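Local coordinates for protein GH127 beta-L-arabinofuranoside (Geobacillus stearothermophilus, PDB 4QK0) that probably hydrolyses beta-L-arabinofuranosidic bonds, as a family 127 glycoside hydrolase with an alpha-helical catalytic domain and beta-rich domains after it, at residues F380-P389 with W633-W644; I450-Q459 with R470-F481. One frame throughout, in Å; residues are numbered along the deposited sequence.

Interaction 1. Residues F380-P389 with W633-W644; sequences FYVNPLEVWP and WCNRGEGEMVVW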
loop_
_atom_site.group_PDB
_atom_site.type_symbol
_atom_site.label_atom_id
_atom_site.label_comp_id
_atom_site.label_asym_id
_atom_site.label_seq_id
_atom_site.Cartn_x
_atom_site.Cartn_y
_atom_site.Cartn_z
ATOM N N PHE A 380 16.172 1.811 -12.804
ATOM C CA PHE A 380 15.174 1.877 -11.762
ATOM C C PHE A 380 15.713 2.652 -10.558
ATOM O O PHE A 380 16.889 2.528 -10.172
ATOM C CB PHE A 380 14.849 0.480 -11.232
ATOM C CG PHE A 380 13.882 -0.295 -12.026
ATOM C CD1 PHE A 380 12.781 0.287 -12.571
ATOM C CD2 PHE A 380 14.099 -1.615 -12.238
ATOM C CE1 PHE A 380 11.911 -0.470 -13.332
ATOM C CE2 PHE A 380 13.228 -2.389 -12.986
ATOM C CZ PHE A 380 12.121 -1.810 -13.529
ATOM N N TYR A 381 14.836 3.437 -9.954
ATOM C CA TYR A 381 15.065 3.998 -8.642
ATOM C C TYR A 381 14.623 2.921 -7.635
ATOM O O TYR A 381 15.384 2.513 -6.797
ATOM C CB TYR A 381 14.288 5.283 -8.548
ATOM C CG TYR A 381 14.790 6.273 -7.542
ATOM C CD1 TYR A 381 14.364 6.198 -6.228
ATOM C CD2 TYR A 381 15.638 7.312 -7.905
ATOM C CE1 TYR A 381 14.786 7.099 -5.267
ATOM C CE2 TYR A 381 16.055 8.238 -6.951
ATOM C CZ TYR A 381 15.632 8.115 -5.621
ATOM O OH TYR A 381 16.009 8.980 -4.605
ATOM N N VAL A 382 13.437 2.366 -7.842
ATOM C CA VAL A 382 12.791 1.380 -6.966
ATOM C C VAL A 382 12.892 0.002 -7.521
ATOM O O VAL A 382 12.704 -0.188 -8.720
ATOM C CB VAL A 382 11.306 1.750 -6.869
ATOM C CG1 VAL A 382 10.464 0.623 -6.371
ATOM C CG2 VAL A 382 11.156 3.009 -6.035
ATOM N N ASN A 383 13.211 -0.981 -6.672
ATOM C CA ASN A 383 13.406 -2.340 -7.134
ATOM C C ASN A 383 12.416 -3.304 -6.487
ATOM O O ASN A 383 12.707 -3.928 -5.445
ATOM C CB ASN A 383 14.807 -2.860 -6.852
ATOM C CG ASN A 383 15.842 -2.071 -7.582
ATOM O OD1 ASN A 383 16.273 -1.037 -7.085
ATOM N ND2 ASN A 383 16.149 -2.472 -8.808
ATOM N N PRO A 384 11.268 -3.493 -7.124
ATOM C CA PRO A 384 10.207 -4.268 -6.495
ATOM C C PRO A 384 10.479 -5.740 -6.619
ATOM O O PRO A 384 11.284 -6.152 -7.434
ATOM C CB PRO A 384 8.990 -3.854 -7.300
ATOM C CG PRO A 384 9.542 -3.617 -8.668
ATOM C CD PRO A 384 10.886 -2.999 -8.454
ATOM N N LEU A 385 9.835 -6.538 -5.774
ATOM C CA LEU A 385 9.916 -7.980 -5.874
ATOM C C LEU A 385 8.681 -8.605 -6.452
ATOM O O LEU A 385 8.600 -9.844 -6.646
ATOM C CB LEU A 385 10.217 -8.590 -4.498
ATOM C CG LEU A 385 11.692 -8.475 -4.112
ATOM C CD1 LEU A 385 12.047 -7.057 -3.665
ATOM C CD2 LEU A 385 11.897 -9.487 -3.005
ATOM N N GLU A 386 7.717 -7.759 -6.777
ATOM C CA GLU A 386 6.459 -8.227 -7.391
ATOM C C GLU A 386 5.846 -7.092 -8.168
ATOM O O GLU A 386 5.661 -5.999 -7.647
ATOM C CB GLU A 386 5.491 -8.709 -6.344
ATOM C CG GLU A 386 4.108 -9.053 -6.894
ATOM C CD GLU A 386 3.229 -9.684 -5.831
ATOM O OE1 GLU A 386 3.554 -10.777 -5.393
ATOM O OE2 GLU A 386 2.252 -9.049 -5.372
ATOM N N VAL A 387 5.539 -7.354 -9.428
ATOM C CA VAL A 387 4.944 -6.347 -10.287
ATOM C C VAL A 387 3.722 -6.897 -11.018
ATOM O O VAL A 387 3.785 -7.935 -11.646
ATOM C CB VAL A 387 5.955 -5.833 -11.313
ATOM C CG1 VAL A 387 5.319 -4.840 -12.242
ATOM C CG2 VAL A 387 7.072 -5.101 -10.602
ATOM N N TRP A 388 2.619 -6.166 -10.861
ATOM C CA TRP A 388 1.400 -6.276 -11.696
ATOM C C TRP A 388 1.242 -4.863 -12.323
ATOM O O TRP A 388 0.816 -3.968 -11.647
ATOM C CB TRP A 388 0.201 -6.678 -10.814
ATOM C CG TRP A 388 -1.149 -6.815 -11.521
ATOM C CD1 TRP A 388 -1.368 -6.944 -12.853
ATOM C CD2 TRP A 388 -2.450 -6.830 -10.897
ATOM N NE1 TRP A 388 -2.710 -7.044 -13.092
ATOM C CE2 TRP A 388 -3.394 -6.978 -11.911
ATOM C CE3 TRP A 388 -2.891 -6.733 -9.580
ATOM C CZ2 TRP A 388 -4.769 -7.030 -11.649
ATOM C CZ3 TRP A 388 -4.254 -6.785 -9.308
ATOM C CH2 TRP A 388 -5.172 -6.935 -10.328
ATOM N N PRO A 389 1.628 -4.668 -13.603
ATOM C CA PRO A 389 1.713 -3.298 -14.135
ATOM C C PRO A 389 0.493 -2.452 -14.006
ATOM O O PRO A 389 0.616 -1.284 -13.687
ATOM C CB PRO A 389 2.029 -3.500 -15.596
ATOM C CG PRO A 389 2.823 -4.768 -15.586
ATOM C CD PRO A 389 2.123 -5.648 -14.587
ATOM N N TRP A 633 15.582 -8.974 -15.021
ATOM C CA TRP A 633 14.170 -8.783 -15.351
ATOM C C TRP A 633 13.993 -7.443 -16.036
ATOM O O TRP A 633 14.866 -6.570 -15.970
ATOM C CB TRP A 633 13.279 -8.956 -14.070
ATOM C CG TRP A 633 12.969 -7.698 -13.311
ATOM C CD1 TRP A 633 13.746 -7.084 -12.405
ATOM C CD2 TRP A 633 11.769 -6.917 -13.413
ATOM N NE1 TRP A 633 13.155 -5.939 -11.983
ATOM C CE2 TRP A 633 11.920 -5.824 -12.564
ATOM C CE3 TRP A 633 10.588 -7.033 -14.187
ATOM C CZ2 TRP A 633 10.938 -4.846 -12.419
ATOM C CZ3 TRP A 633 9.624 -6.071 -14.060
ATOM C CH2 TRP A 633 9.788 -4.990 -13.160
ATOM N N CYS A 634 12.875 -7.302 -16.737
ATOM C CA CYS A 634 12.478 -6.050 -17.414
ATOM C C CYS A 634 13.467 -5.609 -18.490
ATOM O O CYS A 634 13.595 -4.415 -18.749
ATOM C CB CYS A 634 12.288 -4.941 -16.418
ATOM S SG CYS A 634 11.147 -3.653 -16.902
ATOM N N ASN A 635 14.121 -6.566 -19.125
ATOM C CA ASN A 635 14.874 -6.279 -20.334
ATOM C C ASN A 635 14.167 -6.780 -21.610
ATOM O O ASN A 635 14.681 -6.615 -22.677
ATOM C CB ASN A 635 16.283 -6.892 -20.266
ATOM C CG ASN A 635 17.171 -6.111 -19.311
ATOM O OD1 ASN A 635 17.805 -5.131 -19.673
ATOM N ND2 ASN A 635 17.164 -6.532 -18.071
ATOM N N ARG A 636 12.978 -7.361 -21.473
ATOM C CA ARG A 636 12.233 -7.883 -22.597
ATOM C C ARG A 636 10.808 -7.362 -22.578
ATOM O O ARG A 636 9.890 -8.037 -22.916
ATOM C CB ARG A 636 12.277 -9.382 -22.530
ATOM C CG ARG A 636 13.699 -9.903 -22.708
ATOM C CD ARG A 636 13.826 -11.384 -22.420
ATOM N NE ARG A 636 13.410 -11.730 -21.060
ATOM C CZ ARG A 636 12.993 -12.930 -20.681
ATOM N NH1 ARG A 636 12.887 -13.922 -21.555
ATOM N NH2 ARG A 636 12.603 -13.128 -19.444
ATOM N N GLY A 637 10.663 -6.108 -22.217
ATOM C CA GLY A 637 9.402 -5.412 -22.246
ATOM C C GLY A 637 8.615 -5.477 -20.950
ATOM O O GLY A 637 8.852 -6.300 -20.063
ATOM N N GLU A 638 7.652 -4.580 -20.874
ATOM C CA GLU A 638 6.761 -4.471 -19.740
ATOM C C GLU A 638 5.984 -5.766 -19.520
ATOM O O GLU A 638 5.584 -6.446 -20.461
ATOM C CB GLU A 638 5.806 -3.304 -19.948
ATOM C CG GLU A 638 5.020 -2.928 -18.704
ATOM C CD GLU A 638 4.407 -1.527 -18.763
ATOM O OE1 GLU A 638 5.025 -0.596 -19.295
ATOM O OE2 GLU A 638 3.270 -1.361 -18.306
ATOM N N GLY A 639 5.849 -6.150 -18.262
ATOM C CA GLY A 639 5.095 -7.336 -17.921
ATOM C C GLY A 639 5.151 -7.637 -16.439
ATOM O O GLY A 639 5.906 -6.999 -15.680
ATOM N N GLU A 640 4.315 -8.571 -16.013
ATOM C CA GLU A 640 4.343 -9.038 -14.650
ATOM C C GLU A 640 5.710 -9.662 -14.320
ATOM O O GLU A 640 6.374 -10.251 -15.201
ATOM C CB GLU A 640 3.219 -10.062 -14.420
ATOM C CG GLU A 640 1.831 -9.441 -14.478
ATOM C CD GLU A 640 0.732 -10.385 -13.982
ATOM O OE1 GLU A 640 0.931 -11.157 -13.003
ATOM O OE2 GLU A 640 -0.326 -10.395 -14.623
HETATM N N MSE A 641 6.044 -9.610 -13.021
HETATM C CA MSE A 641 7.237 -10.296 -12.452
HETATM C C MSE A 641 6.989 -10.633 -11.015
HETATM O O MSE A 641 6.374 -9.862 -10.323
HETATM C CB MSE A 641 8.448 -9.374 -12.610
HETATM C CG MSE A 641 9.745 -10.007 -12.116
HETATM SE SE MSE A 641 9.953 -9.666 -10.159
HETATM C CE MSE A 641 10.316 -7.820 -10.189
ATOM N N VAL A 642 7.398 -11.824 -10.580
ATOM C CA VAL A 642 7.419 -12.157 -9.180
ATOM C C VAL A 642 8.652 -12.907 -8.826
ATOM O O VAL A 642 9.136 -13.672 -9.613
ATOM C CB VAL A 642 6.231 -13.030 -8.697
ATOM C CG1 VAL A 642 4.943 -12.252 -8.768
ATOM C CG2 VAL A 642 6.073 -14.284 -9.515
ATOM N N VAL A 643 9.090 -12.714 -7.574
ATOM C CA VAL A 643 10.162 -13.489 -6.964
ATOM C C VAL A 643 9.557 -14.546 -6.064
ATOM O O VAL A 643 9.881 -15.729 -6.176
ATOM C CB VAL A 643 11.106 -12.604 -6.110
ATOM C CG1 VAL A 643 12.076 -13.432 -5.253
ATOM C CG2 VAL A 643 11.894 -11.684 -7.007
ATOM N N TRP A 644 8.672 -14.119 -5.164
ATOM C CA TRP A 644 8.106 -15.045 -4.251
ATOM C C TRP A 644 6.884 -15.678 -4.905
ATOM O O TRP A 644 5.857 -15.029 -5.097
ATOM C CB TRP A 644 7.765 -14.345 -2.939
ATOM C CG TRP A 644 8.974 -14.004 -2.199
ATOM C CD1 TRP A 644 9.637 -12.809 -2.195
ATOM C CD2 TRP A 644 9.683 -14.862 -1.317
ATOM N NE1 TRP A 644 10.728 -12.891 -1.408
ATOM C CE2 TRP A 644 10.765 -14.138 -0.828
ATOM C CE3 TRP A 644 9.497 -16.176 -0.885
ATOM C CZ2 TRP A 644 11.683 -14.678 0.068
ATOM C CZ3 TRP A 644 10.378 -16.700 0.018
ATOM C CH2 TRP A 644 11.491 -15.953 0.469
HETATM O O HOH W 1 7.827 -11.610 -4.864
HETATM O O HOH W 2 2.945 -10.201 -11.009
#
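The indole of W633 meets F380, P384 and V387 at its six-membered end. Its CZ2 comes within 3.4 Å of CE2 of F380, the rings near parallel (planes 20° apart) but slid until they barely overlap. P384 CG reaches the same CZ2, and V387 CG2 lies 3.7 Å from W633 CH2. On the indole's faces, CB of C634 sits near the rim of one, while the methyl CE of selenomethionine M641 lies over the centre of the other, 3.5 Å above the plane. M641 starts with CG anti to the backbone N (chi1 -177°), then bends twice, which folds CE back over the indole. With W633 cut back to an alanine, a gap would probably open beside F380 and V387, and the M641 methyl would lose the flat surface under it. V387 and M641 form an antiparallel hydrogen-bonded pair; V387 N to M641 O is 2.8 Å and nearly straight at 169°. V643 N adds a bond to L385 O, and water 1 links that oxygen to W644 N. E640, gripped by N569 and L570, also forms a salt bridge to R544 of the second subunit. Apolar contacts and backbone bonds tie the catalytic-domain segment to the C-terminal domain.

Interaction 2. Residues I450-Q459 with R470-F481; sequences IDGRSVKIMQ and RLTVSPESAGEF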
loop_
_atom_site.group_PDB
_atom_site.type_symbol
_atom_site.label_atom_id
_atom_site.label_comp_id
_atom_site.label_asym_id
_atom_site.label_seq_id
_atom_site.Cartn_x
_atom_site.Cartn_y
_atom_site.Cartn_z
ATOM N N ILE A 450 52.687 -9.802 0.841
ATOM C CA ILE A 450 52.368 -10.555 2.049
ATOM C C ILE A 450 53.729 -10.795 2.729
ATOM O O ILE A 450 54.695 -11.260 2.080
ATOM C CB ILE A 450 51.580 -11.873 1.755
ATOM C CG1 ILE A 450 50.538 -11.671 0.637
ATOM C CG2 ILE A 450 50.841 -12.365 3.005
ATOM C CD1 ILE A 450 49.822 -12.929 0.173
ATOM N N ASP A 451 53.814 -10.416 4.014
ATOM C CA ASP A 451 55.046 -10.578 4.806
ATOM C C ASP A 451 56.241 -9.991 4.011
ATOM O O ASP A 451 57.291 -10.628 3.843
ATOM C CB ASP A 451 55.243 -12.071 5.188
ATOM C CG ASP A 451 55.751 -12.263 6.620
ATOM O OD1 ASP A 451 55.233 -11.583 7.525
ATOM O OD2 ASP A 451 56.650 -13.109 6.853
ATOM N N GLY A 452 56.027 -8.764 3.515
ATOM C CA GLY A 452 57.018 -7.991 2.761
ATOM C C GLY A 452 57.422 -8.567 1.424
ATOM O O GLY A 452 58.347 -8.089 0.791
ATOM N N ARG A 453 56.703 -9.578 0.971
ATOM C CA ARG A 453 57.066 -10.271 -0.249
ATOM C C ARG A 453 55.967 -10.159 -1.302
ATOM O O ARG A 453 54.756 -10.233 -0.997
ATOM C CB ARG A 453 57.272 -11.731 0.106
ATOM C CG ARG A 453 57.650 -12.682 -1.031
ATOM C CD ARG A 453 56.987 -14.006 -0.770
ATOM N NE ARG A 453 56.958 -14.090 0.689
ATOM C CZ ARG A 453 55.987 -14.622 1.392
ATOM N NH1 ARG A 453 56.025 -14.616 2.731
ATOM N NH2 ARG A 453 54.989 -15.162 0.737
ATOM N N SER A 454 56.403 -10.069 -2.544
ATOM C CA SER A 454 55.509 -9.942 -3.649
ATOM C C SER A 454 54.803 -11.258 -4.051
ATOM O O SER A 454 55.458 -12.280 -4.260
ATOM C CB SER A 454 56.278 -9.406 -4.832
ATOM O OG SER A 454 55.495 -9.522 -5.990
ATOM N N VAL A 455 53.460 -11.220 -4.139
ATOM C CA VAL A 455 52.664 -12.423 -4.436
ATOM C C VAL A 455 51.590 -12.139 -5.467
ATOM O O VAL A 455 50.839 -11.173 -5.343
ATOM C CB VAL A 455 51.958 -12.988 -3.188
ATOM C CG1 VAL A 455 51.234 -14.282 -3.520
ATOM C CG2 VAL A 455 52.958 -13.220 -2.083
ATOM N N LYS A 456 51.529 -13.003 -6.462
ATOM C CA LYS A 456 50.577 -12.901 -7.517
ATOM C C LYS A 456 49.524 -14.011 -7.327
ATOM O O LYS A 456 49.839 -15.199 -7.185
ATOM C CB LYS A 456 51.291 -13.026 -8.854
ATOM C CG LYS A 456 50.604 -12.309 -9.989
ATOM C CD LYS A 456 49.663 -13.245 -10.720
ATOM C CE LYS A 456 48.908 -12.550 -11.852
ATOM N NZ LYS A 456 49.568 -12.690 -13.185
ATOM N N ILE A 457 48.261 -13.606 -7.345
ATOM C CA ILE A 457 47.140 -14.551 -7.245
ATOM C C ILE A 457 46.159 -14.385 -8.394
ATOM O O ILE A 457 45.797 -13.276 -8.739
ATOM C CB ILE A 457 46.474 -14.411 -5.892
ATOM C CG1 ILE A 457 47.421 -15.011 -4.877
ATOM C CG2 ILE A 457 45.147 -15.173 -5.865
ATOM C CD1 ILE A 457 47.118 -14.664 -3.468
HETATM N N MSE A 458 45.816 -15.491 -9.031
HETATM C CA MSE A 458 44.935 -15.513 -10.190
HETATM C C MSE A 458 43.724 -16.328 -9.808
HETATM O O MSE A 458 43.874 -17.415 -9.226
HETATM C CB MSE A 458 45.654 -16.255 -11.300
HETATM C CG MSE A 458 45.697 -15.558 -12.643
HETATM SE SE MSE A 458 47.102 -16.295 -13.761
HETATM C CE MSE A 458 48.631 -16.255 -12.505
ATOM N N GLN A 459 42.526 -15.819 -10.126
ATOM C CA GLN A 459 41.258 -16.597 -10.031
ATOM C C GLN A 459 40.716 -16.871 -11.409
ATOM O O GLN A 459 40.493 -15.921 -12.154
ATOM C CB GLN A 459 40.167 -15.780 -9.383
ATOM C CG GLN A 459 40.005 -15.920 -7.924
ATOM C CD GLN A 459 38.696 -15.357 -7.431
ATOM O OE1 GLN A 459 37.635 -15.952 -7.629
ATOM N NE2 GLN A 459 38.765 -14.225 -6.791
ATOM N N ARG A 470 39.364 -21.856 -9.666
ATOM C CA ARG A 470 40.778 -22.236 -9.701
ATOM C C ARG A 470 41.639 -21.027 -9.327
ATOM O O ARG A 470 41.603 -20.005 -9.991
ATOM C CB ARG A 470 41.096 -22.719 -11.107
ATOM C CG ARG A 470 42.444 -23.368 -11.170
ATOM C CD ARG A 470 42.982 -23.539 -12.626
ATOM N NE ARG A 470 42.658 -24.887 -13.060
ATOM C CZ ARG A 470 42.656 -25.309 -14.324
ATOM N NH1 ARG A 470 42.978 -24.506 -15.339
ATOM N NH2 ARG A 470 42.324 -26.570 -14.566
ATOM N N LEU A 471 42.340 -21.139 -8.207
ATOM C CA LEU A 471 43.263 -20.102 -7.721
ATOM C C LEU A 471 44.701 -20.562 -7.897
ATOM O O LEU A 471 45.089 -21.609 -7.393
ATOM C CB LEU A 471 43.090 -19.860 -6.229
ATOM C CG LEU A 471 41.799 -19.268 -5.760
ATOM C CD1 LEU A 471 41.715 -19.359 -4.254
ATOM C CD2 LEU A 471 41.746 -17.818 -6.144
ATOM N N THR A 472 45.462 -19.774 -8.609
ATOM C CA THR A 472 46.873 -20.007 -8.779
ATOM C C THR A 472 47.610 -19.003 -7.929
ATOM O O THR A 472 47.354 -17.805 -7.989
ATOM C CB THR A 472 47.305 -19.879 -10.240
ATOM O OG1 THR A 472 46.490 -20.747 -11.023
ATOM C CG2 THR A 472 48.746 -20.338 -10.396
ATOM N N VAL A 473 48.460 -19.526 -7.061
ATOM C CA VAL A 473 49.166 -18.718 -6.104
ATOM C C VAL A 473 50.631 -18.747 -6.474
ATOM O O VAL A 473 51.270 -19.799 -6.373
ATOM C CB VAL A 473 48.965 -19.255 -4.661
ATOM C CG1 VAL A 473 49.701 -18.376 -3.653
ATOM C CG2 VAL A 473 47.474 -19.303 -4.315
ATOM N N SER A 474 51.189 -17.589 -6.804
ATOM C CA SER A 474 52.601 -17.497 -7.167
ATOM C C SER A 474 53.384 -16.456 -6.407
ATOM O O SER A 474 53.406 -15.315 -6.781
ATOM C CB SER A 474 52.676 -17.184 -8.630
ATOM O OG SER A 474 51.950 -18.190 -9.271
ATOM N N PRO A 475 54.031 -16.849 -5.306
ATOM C CA PRO A 475 54.896 -15.907 -4.610
ATOM C C PRO A 475 56.223 -15.749 -5.364
ATOM O O PRO A 475 56.650 -16.661 -6.067
ATOM C CB PRO A 475 55.080 -16.532 -3.232
ATOM C CG PRO A 475 54.676 -17.936 -3.343
ATOM C CD PRO A 475 54.003 -18.168 -4.664
ATOM N N GLU A 476 56.831 -14.572 -5.268
ATOM C CA GLU A 476 58.111 -14.308 -5.937
ATOM C C GLU A 476 59.158 -15.354 -5.487
ATOM O O GLU A 476 59.783 -15.999 -6.303
ATOM C CB GLU A 476 58.599 -12.913 -5.630
ATOM C CG GLU A 476 59.380 -12.300 -6.778
ATOM C CD GLU A 476 60.259 -11.118 -6.349
ATOM O OE1 GLU A 476 59.900 -10.404 -5.367
ATOM O OE2 GLU A 476 61.314 -10.909 -7.009
ATOM N N SER A 477 59.265 -15.585 -4.190
ATOM C CA SER A 477 59.937 -16.775 -3.678
ATOM C C SER A 477 59.058 -17.473 -2.632
ATOM O O SER A 477 58.204 -16.855 -1.995
ATOM C CB SER A 477 61.289 -16.375 -3.052
ATOM O OG SER A 477 61.041 -15.524 -1.929
ATOM N N ALA A 478 59.320 -18.752 -2.393
ATOM C CA ALA A 478 58.475 -19.538 -1.507
ATOM C C ALA A 478 58.362 -18.937 -0.118
ATOM O O ALA A 478 59.319 -18.339 0.377
ATOM C CB ALA A 478 58.958 -20.948 -1.442
ATOM N N GLY A 479 57.182 -19.094 0.505
ATOM C CA GLY A 479 56.922 -18.523 1.840
ATOM C C GLY A 479 55.561 -18.864 2.482
ATOM O O GLY A 479 54.601 -19.188 1.798
ATOM N N GLU A 480 55.543 -18.838 3.814
ATOM C CA GLU A 480 54.426 -19.211 4.608
ATOM C C GLU A 480 53.522 -17.988 4.767
ATOM O O GLU A 480 53.971 -16.931 5.164
ATOM C CB GLU A 480 54.888 -19.707 5.966
ATOM C CG GLU A 480 53.804 -20.279 6.859
ATOM C CD GLU A 480 54.293 -20.553 8.276
ATOM O OE1 GLU A 480 55.480 -20.269 8.588
ATOM O OE2 GLU A 480 53.470 -21.045 9.084
ATOM N N PHE A 481 52.266 -18.143 4.391
ATOM C CA PHE A 481 51.256 -17.168 4.727
ATOM C C PHE A 481 49.861 -17.806 4.621
ATOM O O PHE A 481 49.692 -18.960 4.144
ATOM C CB PHE A 481 51.374 -15.913 3.846
ATOM C CG PHE A 481 51.324 -16.194 2.367
ATOM C CD1 PHE A 481 50.138 -16.293 1.690
ATOM C CD2 PHE A 481 52.502 -16.393 1.657
ATOM C CE1 PHE A 481 50.117 -16.606 0.331
ATOM C CE2 PHE A 481 52.499 -16.705 0.291
ATOM C CZ PHE A 481 51.296 -16.811 -0.367
#
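I450 lays its CD1 over one face of the F481 ring, a CH-pi contact 4.0 Å from the centroid, while its CG2 packs 3.7 Å from F481 CB. V455 and F481 point at each other from opposite directions, CG1 of V455 lying 4.0 Å from F481 CZ. F481 carries CG between its backbone N and carbonyl carbon (chi1 56°), which swings the ring in beside I450 and V455. R453, poorly ordered, has CD beside P475 CB at 4.0 Å.

I457 CG1 and V473 CG1 continue the apolar face begun by V455 and P475, whereas K456, M458, T472 and S474 occupy the other face. Four backbone bonds pair K456 with S474 and M458 with T472; K456 N to S474 O is straight at the hydrogen (172°), though the donor stands above the carbonyl plane. E476 N adds a 2.9 Å bond to S454 O.

Further out, W520 stacks on F481 and L436 packs on I450 and I457, while Y429 and V442 hold the amide of Q459. A type I' turn from I450 to R453 leads in from strand 444-450. After the hairpin the chain crosses to strand 479-486 of another sheet, bringing F481 back against the apolar face. Strands 453-461 and 468-475 themselves form an antiparallel beta hairpin in a seven-stranded antiparallel sheet, mostly of middle-domain strands, with strand 15-18 at one edge.

How the interactions relate
Interaction 1 is largely buried, its centre about 19 Å from the centre of the chain, and joins segments 244 residues apart, one from the catalytic and one from the C-terminal domain. Interaction 2 is local and more peripheral, its centre about 31 Å from that of the chain, with both segments in the middle domain. The two share no strand or sheet, and their nearest atoms are about 24 Å apart. Both use antiparallel pairing. At 380-389 with 633-644 it is brief, and mixed aromatic and aliphatic side chains do most of the packing; the hairpin has a longer ladder, with one largely apolar face and one of mixed, partly exposed side chains. The second subunit reaches only interaction 1.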